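Local coordinates for protein Asp/Glu-specific dipeptidyl-peptidase (Flavobacterium psychrophilum, PDB 5JXF) that removes dipeptides from the N-terminus of oligopeptides as a serine peptidase of family S46, with strict specificity for Asp or Glu at the P1 position, at residues A[186-198]-A[576-588]. Numbering follows the deposited sequence.
Sequences ENKVRTFFEGNQY and RIFPDANSTLRVT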
ATOM      1  N   GLU A 186     -11.887  44.657 -15.076  1.00 48.63           N
ATOM      2  CA  GLU A 186     -12.389  44.697 -13.702  1.00 46.60           C
ATOM      3  C   GLU A 186     -11.247  44.730 -12.694  1.00 52.65           C
ATOM      4  O   GLU A 186     -10.204  44.100 -12.889  1.00 52.78           O
ATOM      5  CB  GLU A 186     -13.277  43.488 -13.409  1.00 49.33           C
ATOM      6  CG  GLU A 186     -14.634  43.535 -14.069  1.00 62.81           C
ATOM      7  CD  GLU A 186     -15.331  42.191 -14.026  1.00 76.66           C
ATOM      8  OE1 GLU A 186     -15.479  41.630 -12.904  1.00 75.06           O
ATOM      9  OE2 GLU A 186     -15.717  41.699 -15.118  1.00 77.25           O
ATOM     10  N   ASN A 187     -11.463  45.471 -11.612  1.00 50.82           N
ATOM     11  CA  ASN A 187     -10.529  45.507 -10.509  1.00 51.66           C
ATOM     12  C   ASN A 187     -10.979  44.590  -9.387  1.00 53.15           C
ATOM     13  O   ASN A 187     -12.178  44.401  -9.188  1.00 53.39           O
ATOM     14  CB  ASN A 187     -10.382  46.932 -10.011  1.00 56.50           C
ATOM     15  CG  ASN A 187      -9.742  47.808 -11.040  1.00 57.48           C
ATOM     16  OD1 ASN A 187      -9.051  47.299 -11.930  1.00 51.95           O
ATOM     17  ND2 ASN A 187      -9.973  49.123 -10.956  1.00 48.85           N
ATOM     18  N   LYS A 188     -10.004  44.015  -8.682  1.00 57.97           N
ATOM     19  CA  LYS A 188     -10.231  43.139  -7.529  1.00 53.72           C
ATOM     20  C   LYS A 188      -9.089  43.331  -6.548  1.00 48.22           C
ATOM     21  O   LYS A 188      -7.944  43.079  -6.898  1.00 49.95           O
ATOM     22  CB  LYS A 188     -10.317  41.664  -7.951  1.00 50.83           C
ATOM     23  CG  LYS A 188     -10.427  40.685  -6.782  1.00 61.77           C
ATOM     24  CD  LYS A 188     -11.630  41.017  -5.904  1.00 69.96           C
ATOM     25  CE  LYS A 188     -11.904  39.931  -4.872  1.00 69.00           C
ATOM     26  NZ  LYS A 188     -13.131  40.261  -4.092  1.00 68.31           N
ATOM     27  N   VAL A 189      -9.393  43.780  -5.334  1.00 50.03           N
ATOM     28  CA  VAL A 189      -8.379  43.995  -4.312  1.00 53.23           C
ATOM     29  C   VAL A 189      -8.288  42.764  -3.400  1.00 59.84           C
ATOM     30  O   VAL A 189      -9.304  42.266  -2.923  1.00 58.91           O
ATOM     31  CB  VAL A 189      -8.685  45.256  -3.462  1.00 63.41           C
ATOM     32  CG1 VAL A 189      -7.700  45.383  -2.322  1.00 66.81           C
ATOM     33  CG2 VAL A 189      -8.673  46.524  -4.338  1.00 60.46           C
ATOM     34  N   ARG A 190      -7.070  42.280  -3.174  1.00 50.49           N
ATOM     35  CA  ARG A 190      -6.854  41.087  -2.374  1.00 53.04           C
ATOM     36  C   ARG A 190      -5.991  41.364  -1.178  1.00 55.09           C
ATOM     37  O   ARG A 190      -5.114  42.228  -1.217  1.00 52.46           O
ATOM     38  CB  ARG A 190      -6.195  39.985  -3.211  1.00 58.69           C
ATOM     39  CG  ARG A 190      -7.035  39.496  -4.338  1.00 51.30           C
ATOM     40  CD  ARG A 190      -8.132  38.544  -3.864  1.00 51.69           C
ATOM     41  NE  ARG A 190      -8.820  38.001  -5.032  1.00 68.44           N
ATOM     42  CZ  ARG A 190      -9.608  36.931  -5.029  1.00 75.21           C
ATOM     43  NH1 ARG A 190      -9.848  36.276  -3.899  1.00 73.03           N
ATOM     44  NH2 ARG A 190     -10.164  36.526  -6.164  1.00 75.69           N
ATOM     45  N   THR A 191      -6.210  40.597  -0.119  1.00 59.21           N
ATOM     46  CA  THR A 191      -5.481  40.815   1.116  1.00 59.78           C
ATOM     47  C   THR A 191      -4.294  39.867   1.218  1.00 56.04           C
ATOM     48  O   THR A 191      -4.421  38.674   0.961  1.00 59.32           O
ATOM     49  CB  THR A 191      -6.395  40.625   2.319  1.00 63.69           C
ATOM     50  OG1 THR A 191      -7.665  41.219   2.040  1.00 62.85           O
ATOM     51  CG2 THR A 191      -5.787  41.256   3.544  1.00 55.55           C
ATOM     52  N   PHE A 192      -3.136  40.405   1.583  1.00 54.99           N
ATOM     53  CA  PHE A 192      -1.922  39.606   1.734  1.00 56.82           C
ATOM     54  C   PHE A 192      -1.334  39.706   3.146  1.00 60.84           C
ATOM     55  O   PHE A 192      -1.525  40.710   3.845  1.00 60.81           O
ATOM     56  CB  PHE A 192      -0.857  40.040   0.719  1.00 55.60           C
ATOM     57  CG  PHE A 192      -1.176  39.691  -0.714  1.00 56.13           C
ATOM     58  CD1 PHE A 192      -2.166  40.368  -1.414  1.00 53.90           C
ATOM     59  CD2 PHE A 192      -0.448  38.703  -1.377  1.00 49.08           C
ATOM     60  CE1 PHE A 192      -2.443  40.046  -2.736  1.00 47.07           C
ATOM     61  CE2 PHE A 192      -0.710  38.381  -2.710  1.00 45.86           C
ATOM     62  CZ  PHE A 192      -1.706  39.044  -3.390  1.00 48.53           C
ATOM     63  N   PHE A 193      -0.599  38.670   3.545  1.00 54.21           N
ATOM     64  CA  PHE A 193       0.103  38.645   4.827  1.00 57.27           C
ATOM     65  C   PHE A 193      -0.841  38.975   5.977  1.00 67.40           C
ATOM     66  O   PHE A 193      -0.484  39.737   6.880  1.00 78.58           O
ATOM     67  CB  PHE A 193       1.278  39.632   4.831  1.00 64.49           C
ATOM     68  CG  PHE A 193       2.474  39.184   4.027  1.00 65.36           C
ATOM     69  CD1 PHE A 193       3.274  38.144   4.469  1.00 67.41           C
ATOM     70  CD2 PHE A 193       2.828  39.843   2.860  1.00 66.17           C
ATOM     71  CE1 PHE A 193       4.392  37.743   3.741  1.00 64.91           C
ATOM     72  CE2 PHE A 193       3.944  39.447   2.125  1.00 65.11           C
ATOM     73  CZ  PHE A 193       4.723  38.391   2.567  1.00 64.29           C
ATOM     74  N   GLU A 194      -2.056  38.436   5.908  1.00 65.00           N
ATOM     75  CA  GLU A 194      -3.027  38.521   7.005  1.00 67.50           C
ATOM     76  C   GLU A 194      -3.519  39.947   7.233  1.00 70.42           C
ATOM     77  O   GLU A 194      -4.145  40.232   8.249  1.00 79.11           O
ATOM     78  CB  GLU A 194      -2.423  37.967   8.302  1.00 75.02           C
ATOM     79  CG  GLU A 194      -2.031  36.491   8.231  1.00 81.77           C
ATOM     80  CD  GLU A 194      -3.223  35.549   8.344  1.00 90.08           C
ATOM     81  OE1 GLU A 194      -4.353  36.036   8.571  1.00 93.24           O
ATOM     82  OE2 GLU A 194      -3.024  34.323   8.188  1.00 90.17           O
ATOM     83  N   GLY A 195      -3.228  40.839   6.291  1.00 70.08           N
ATOM     84  CA  GLY A 195      -3.714  42.208   6.359  1.00 69.68           C
ATOM     85  C   GLY A 195      -2.628  43.265   6.371  1.00 68.78           C
ATOM     86  O   GLY A 195      -2.920  44.467   6.410  1.00 70.73           O
ATOM     87  N   ASN A 196      -1.373  42.824   6.342  1.00 67.15           N
ATOM     88  CA  ASN A 196      -0.239  43.745   6.308  1.00 74.46           C
ATOM     89  C   ASN A 196      -0.004  44.348   4.929  1.00 74.51           C
ATOM     90  O   ASN A 196       0.787  45.275   4.770  1.00 68.60           O
ATOM     91  CB  ASN A 196       1.033  43.037   6.774  1.00 79.54           C
ATOM     92  CG  ASN A 196       1.050  42.794   8.264  1.00 81.33           C
ATOM     93  OD1 ASN A 196       1.305  43.708   9.048  1.00 84.77           O
ATOM     94  ND2 ASN A 196       0.800  41.551   8.668  1.00 82.25           N
ATOM     95  N   GLN A 197      -0.686  43.818   3.921  1.00 76.49           N
ATOM     96  CA  GLN A 197      -0.480  44.287   2.556  1.00 67.17           C
ATOM     97  C   GLN A 197      -1.742  44.113   1.718  1.00 66.48           C
ATOM     98  O   GLN A 197      -2.472  43.138   1.876  1.00 65.90           O
ATOM     99  CB  GLN A 197       0.704  43.548   1.912  1.00 64.29           C
ATOM    100  CG  GLN A 197       1.000  43.977   0.479  1.00 66.37           C
ATOM    101  CD  GLN A 197       2.237  43.315  -0.107  1.00 77.62           C
ATOM    102  OE1 GLN A 197       2.806  42.387   0.473  1.00 74.43           O
ATOM    103  NE2 GLN A 197       2.667  43.806  -1.265  1.00 80.59           N
ATOM    104  N   TYR A 198      -2.003  45.066   0.832  1.00 65.85           N
ATOM    105  CA  TYR A 198      -3.164  44.994  -0.046  1.00 65.45           C
ATOM    106  C   TYR A 198      -2.754  45.245  -1.491  1.00 64.72           C
ATOM    107  O   TYR A 198      -2.098  46.249  -1.799  1.00 66.91           O
ATOM    108  CB  TYR A 198      -4.240  45.993   0.390  1.00 66.45           C
ATOM    109  CG  TYR A 198      -4.871  45.650   1.717  1.00 67.64           C
ATOM    110  CD1 TYR A 198      -4.292  46.060   2.913  1.00 68.05           C
ATOM    111  CD2 TYR A 198      -6.040  44.901   1.778  1.00 68.97           C
ATOM    112  CE1 TYR A 198      -4.868  45.741   4.137  1.00 65.82           C
ATOM    113  CE2 TYR A 198      -6.626  44.582   2.996  1.00 68.33           C
ATOM    114  CZ  TYR A 198      -6.037  45.004   4.171  1.00 70.19           C
ATOM    115  OH  TYR A 198      -6.614  44.679   5.382  1.00 76.42           O
ATOM    116  N   ARG A 576      13.357  33.887   3.403  1.00 78.34           N
ATOM    117  CA  ARG A 576      12.474  33.404   2.338  1.00 68.99           C
ATOM    118  C   ARG A 576      11.000  33.399   2.745  1.00 63.95           C
ATOM    119  O   ARG A 576      10.292  32.423   2.506  1.00 69.91           O
ATOM    120  CB  ARG A 576      12.888  31.996   1.886  1.00 68.95           C
ATOM    121  CG  ARG A 576      14.359  31.849   1.556  1.00 66.78           C
ATOM    122  CD  ARG A 576      14.639  30.489   0.939  1.00 65.29           C
ATOM    123  NE  ARG A 576      14.056  30.362  -0.394  1.00 64.98           N
ATOM    124  CZ  ARG A 576      13.016  29.589  -0.692  1.00 61.34           C
ATOM    125  NH1 ARG A 576      12.425  28.860   0.251  1.00 62.58           N
ATOM    126  NH2 ARG A 576      12.567  29.547  -1.937  1.00 53.91           N
ATOM    127  N   ILE A 577      10.533  34.487   3.350  1.00 63.98           N
ATOM    128  CA  ILE A 577       9.136  34.540   3.759  1.00 62.09           C
ATOM    129  C   ILE A 577       8.255  34.935   2.581  1.00 64.50           C
ATOM    130  O   ILE A 577       8.481  35.948   1.923  1.00 73.91           O
ATOM    131  CB  ILE A 577       8.924  35.500   4.946  1.00 65.36           C
ATOM    132  CG1 ILE A 577       9.248  34.765   6.249  1.00 64.16           C
ATOM    133  CG2 ILE A 577       7.485  35.981   5.001  1.00 62.76           C
ATOM    134  CD1 ILE A 577       9.231  35.630   7.472  1.00 70.69           C
ATOM    135  N   PHE A 578       7.270  34.090   2.308  1.00 59.76           N
ATOM    136  CA  PHE A 578       6.326  34.309   1.229  1.00 57.68           C
ATOM    137  C   PHE A 578       4.940  34.488   1.818  1.00 58.72           C
ATOM    138  O   PHE A 578       4.645  33.934   2.863  1.00 63.12           O
ATOM    139  CB  PHE A 578       6.346  33.139   0.239  1.00 59.22           C
ATOM    140  CG  PHE A 578       6.039  31.804   0.861  1.00 60.70           C
ATOM    141  CD1 PHE A 578       7.037  31.068   1.483  1.00 60.62           C
ATOM    142  CD2 PHE A 578       4.760  31.264   0.787  1.00 62.35           C
ATOM    143  CE1 PHE A 578       6.762  29.819   2.040  1.00 60.22           C
ATOM    144  CE2 PHE A 578       4.474  30.007   1.342  1.00 53.36           C
ATOM    145  CZ  PHE A 578       5.478  29.290   1.970  1.00 53.89           C
ATOM    146  N   PRO A 579       4.086  35.276   1.151  1.00 58.91           N
ATOM    147  CA  PRO A 579       2.717  35.478   1.628  1.00 56.81           C
ATOM    148  C   PRO A 579       1.897  34.204   1.511  1.00 57.02           C
ATOM    149  O   PRO A 579       2.098  33.440   0.565  1.00 55.57           O
ATOM    150  CB  PRO A 579       2.178  36.563   0.688  1.00 52.07           C
ATOM    151  CG  PRO A 579       2.979  36.420  -0.534  1.00 51.37           C
ATOM    152  CD  PRO A 579       4.356  36.049  -0.069  1.00 50.08           C
ATOM    153  N   ASP A 580       0.979  33.993   2.446  1.00 52.22           N
ATOM    154  CA  ASP A 580       0.096  32.828   2.428  1.00 49.17           C
ATOM    155  C   ASP A 580      -0.680  32.878   1.125  1.00 48.51           C
ATOM    156  O   ASP A 580      -0.894  33.952   0.592  1.00 48.09           O
ATOM    157  CB  ASP A 580      -0.857  32.834   3.638  1.00 49.94           C
ATOM    158  CG  ASP A 580      -0.228  32.222   4.920  1.00 60.87           C
ATOM    159  OD1 ASP A 580       0.438  31.163   4.850  1.00 60.58           O
ATOM    160  OD2 ASP A 580      -0.422  32.795   6.016  1.00 56.41           O
ATOM    161  N   ALA A 581      -1.094  31.735   0.595  1.00 44.93           N
ATOM    162  CA  ALA A 581      -1.915  31.752  -0.612  1.00 48.69           C
ATOM    163  C   ALA A 581      -3.242  32.431  -0.296  1.00 50.76           C
ATOM    164  O   ALA A 581      -3.743  32.331   0.825  1.00 51.37           O
ATOM    165  CB  ALA A 581      -2.140  30.328  -1.144  1.00 53.37           C
ATOM    166  N   ASN A 582      -3.803  33.117  -1.287  1.00 42.34           N
ATOM    167  CA  ASN A 582      -5.070  33.814  -1.136  1.00 45.31           C
ATOM    168  C   ASN A 582      -5.807  33.907  -2.451  1.00 47.50           C
ATOM    169  O   ASN A 582      -6.401  34.946  -2.765  1.00 48.14           O
ATOM    170  CB  ASN A 582      -4.844  35.220  -0.559  1.00 49.18           C
ATOM    171  CG  ASN A 582      -3.989  36.097  -1.465  1.00 52.38           C
ATOM    172  OD1 ASN A 582      -3.457  35.642  -2.483  1.00 55.45           O
ATOM    173  ND2 ASN A 582      -3.835  37.360  -1.081  1.00 50.71           N
ATOM    174  N   SER A 583      -5.744  32.818  -3.216  1.00 43.20           N
ATOM    175  CA  SER A 583      -6.378  32.703  -4.527  1.00 43.06           C
ATOM    176  C   SER A 583      -5.925  33.796  -5.520  1.00 45.89           C
ATOM    177  O   SER A 583      -6.703  34.228  -6.369  1.00 39.00           O
ATOM    178  CB  SER A 583      -7.904  32.721  -4.393  1.00 43.57           C
ATOM    179  OG  SER A 583      -8.318  32.015  -3.247  1.00 62.72           O
ATOM    180  N   THR A 584      -4.664  34.213  -5.431  1.00 45.83           N
ATOM    181  CA  THR A 584      -4.065  35.085  -6.445  1.00 42.36           C
ATOM    182  C   THR A 584      -2.916  34.396  -7.197  1.00 47.56           C
ATOM    183  O   THR A 584      -2.363  33.401  -6.736  1.00 39.19           O
ATOM    184  CB  THR A 584      -3.545  36.375  -5.835  1.00 42.19           C
ATOM    185  OG1 THR A 584      -2.492  36.090  -4.910  1.00 39.04           O
ATOM    186  CG2 THR A 584      -4.692  37.131  -5.124  1.00 39.90           C
ATOM    187  N   LEU A 585      -2.574  34.945  -8.355  1.00 49.05           N
ATOM    188  CA  LEU A 585      -1.563  34.375  -9.238  1.00 50.03           C
ATOM    189  C   LEU A 585      -0.200  34.284  -8.561  1.00 44.33           C
ATOM    190  O   LEU A 585       0.322  35.280  -8.086  1.00 38.52           O
ATOM    191  CB  LEU A 585      -1.464  35.214 -10.516  1.00 48.61           C
ATOM    192  CG  LEU A 585      -0.501  34.768 -11.613  1.00 42.83           C
ATOM    193  CD1 LEU A 585      -0.887  33.425 -12.107  1.00 38.46           C
ATOM    194  CD2 LEU A 585      -0.523  35.801 -12.757  1.00 49.73           C
ATOM    195  N   ARG A 586       0.367  33.082  -8.498  1.00 42.48           N
ATOM    196  CA  ARG A 586       1.671  32.897  -7.855  1.00 45.84           C
ATOM    197  C   ARG A 586       2.536  32.010  -8.712  1.00 41.09           C
ATOM    198  O   ARG A 586       2.049  31.252  -9.521  1.00 36.26           O
ATOM    199  CB  ARG A 586       1.592  32.252  -6.459  1.00 40.45           C
ATOM    200  CG  ARG A 586       0.730  32.876  -5.435  1.00 37.53           C
ATOM    201  CD  ARG A 586       1.196  34.264  -5.024  1.00 45.78           C
ATOM    202  NE  ARG A 586       0.269  34.807  -4.043  1.00 40.80           N
ATOM    203  CZ  ARG A 586       0.358  34.572  -2.741  1.00 46.89           C
ATOM    204  NH1 ARG A 586       1.359  33.836  -2.266  1.00 41.98           N
ATOM    205  NH2 ARG A 586      -0.535  35.094  -1.909  1.00 44.25           N
ATOM    206  N   VAL A 587       3.831  32.118  -8.504  1.00 42.85           N
ATOM    207  CA  VAL A 587       4.767  31.249  -9.156  1.00 45.55           C
ATOM    208  C   VAL A 587       5.465  30.419  -8.081  1.00 40.63           C
ATOM    209  O   VAL A 587       5.750  30.921  -6.997  1.00 40.63           O
ATOM    210  CB  VAL A 587       5.785  32.058  -9.970  1.00 48.06           C
ATOM    211  CG1 VAL A 587       6.899  31.161 -10.492  1.00 40.67           C
ATOM    212  CG2 VAL A 587       5.077  32.763 -11.110  1.00 47.97           C
ATOM    213  N   THR A 588       5.711  29.148  -8.386  1.00 40.06           N
ATOM    214  CA  THR A 588       6.579  28.309  -7.570  1.00 40.12           C
ATOM    215  C   THR A 588       7.441  27.485  -8.530  1.00 46.24           C
ATOM    216  O   THR A 588       7.042  27.232  -9.668  1.00 53.89           O
ATOM    217  CB  THR A 588       5.764  27.393  -6.621  1.00 46.93           C
ATOM    218  OG1 THR A 588       6.648  26.588  -5.826  1.00 52.10           O
ATOM    219  CG2 THR A 588       4.831  26.488  -7.399  1.00 37.61           C
TER
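Phe193 lays its ring over Pro579, whose CB lies 3.7 Å from the ring centroid and 15° off its normal, a CH-pi contact over the face. Ile577 CG2 meets the same ring at its edge, 3.8 Å from Phe193 CE1. Phe192, with CG anti to its carbonyl carbon (chi1 -70°), turns its ring into the bend of 579-586, where Asn582 ND2 sits over the centre of one face and Pro579 CB lies at the edge.

A single hydrogen bond joins the segments, from Asn582 ND2 to Thr191 O; its modelled length of 2.5 Å is very short, so the exact value is doubtful. Ring and amide planes stand 78° apart, with ND2 over the ring centre while it donates to Thr191 O.

Behind Asn582 lies a polar second shell. Arg586 NH1 bonds Pro579 O (3.0 Å), NH2 reaches Asp580 O and Asn582 OD1, and NE meets Thr584 OG1 in the guanidinium plane; Met40 O takes a further bond from NH1. Thr584 OG1 also bonds OD1, in its carbonyl plane, fixing the amide's rotation. A leucine in place of Arg586 would probably leave the Pro579 and Asp580 carbonyls without these donors and let the loop shift beneath Phe192.

At the flank, Arg190 CG packs on Thr584 CG2 (3.4 Å).

Gly195 N and Gln197 N both bond Phe192 O, and Asn196 and Gln197 facing Phe192 form a classic beta bulge. The contact thus docks the end of the beta-hairpin of strands 186-192 and 197-214 on the arginine-braced loop that leads into strand 586-591, an outermost strand of the other antiparallel sheet.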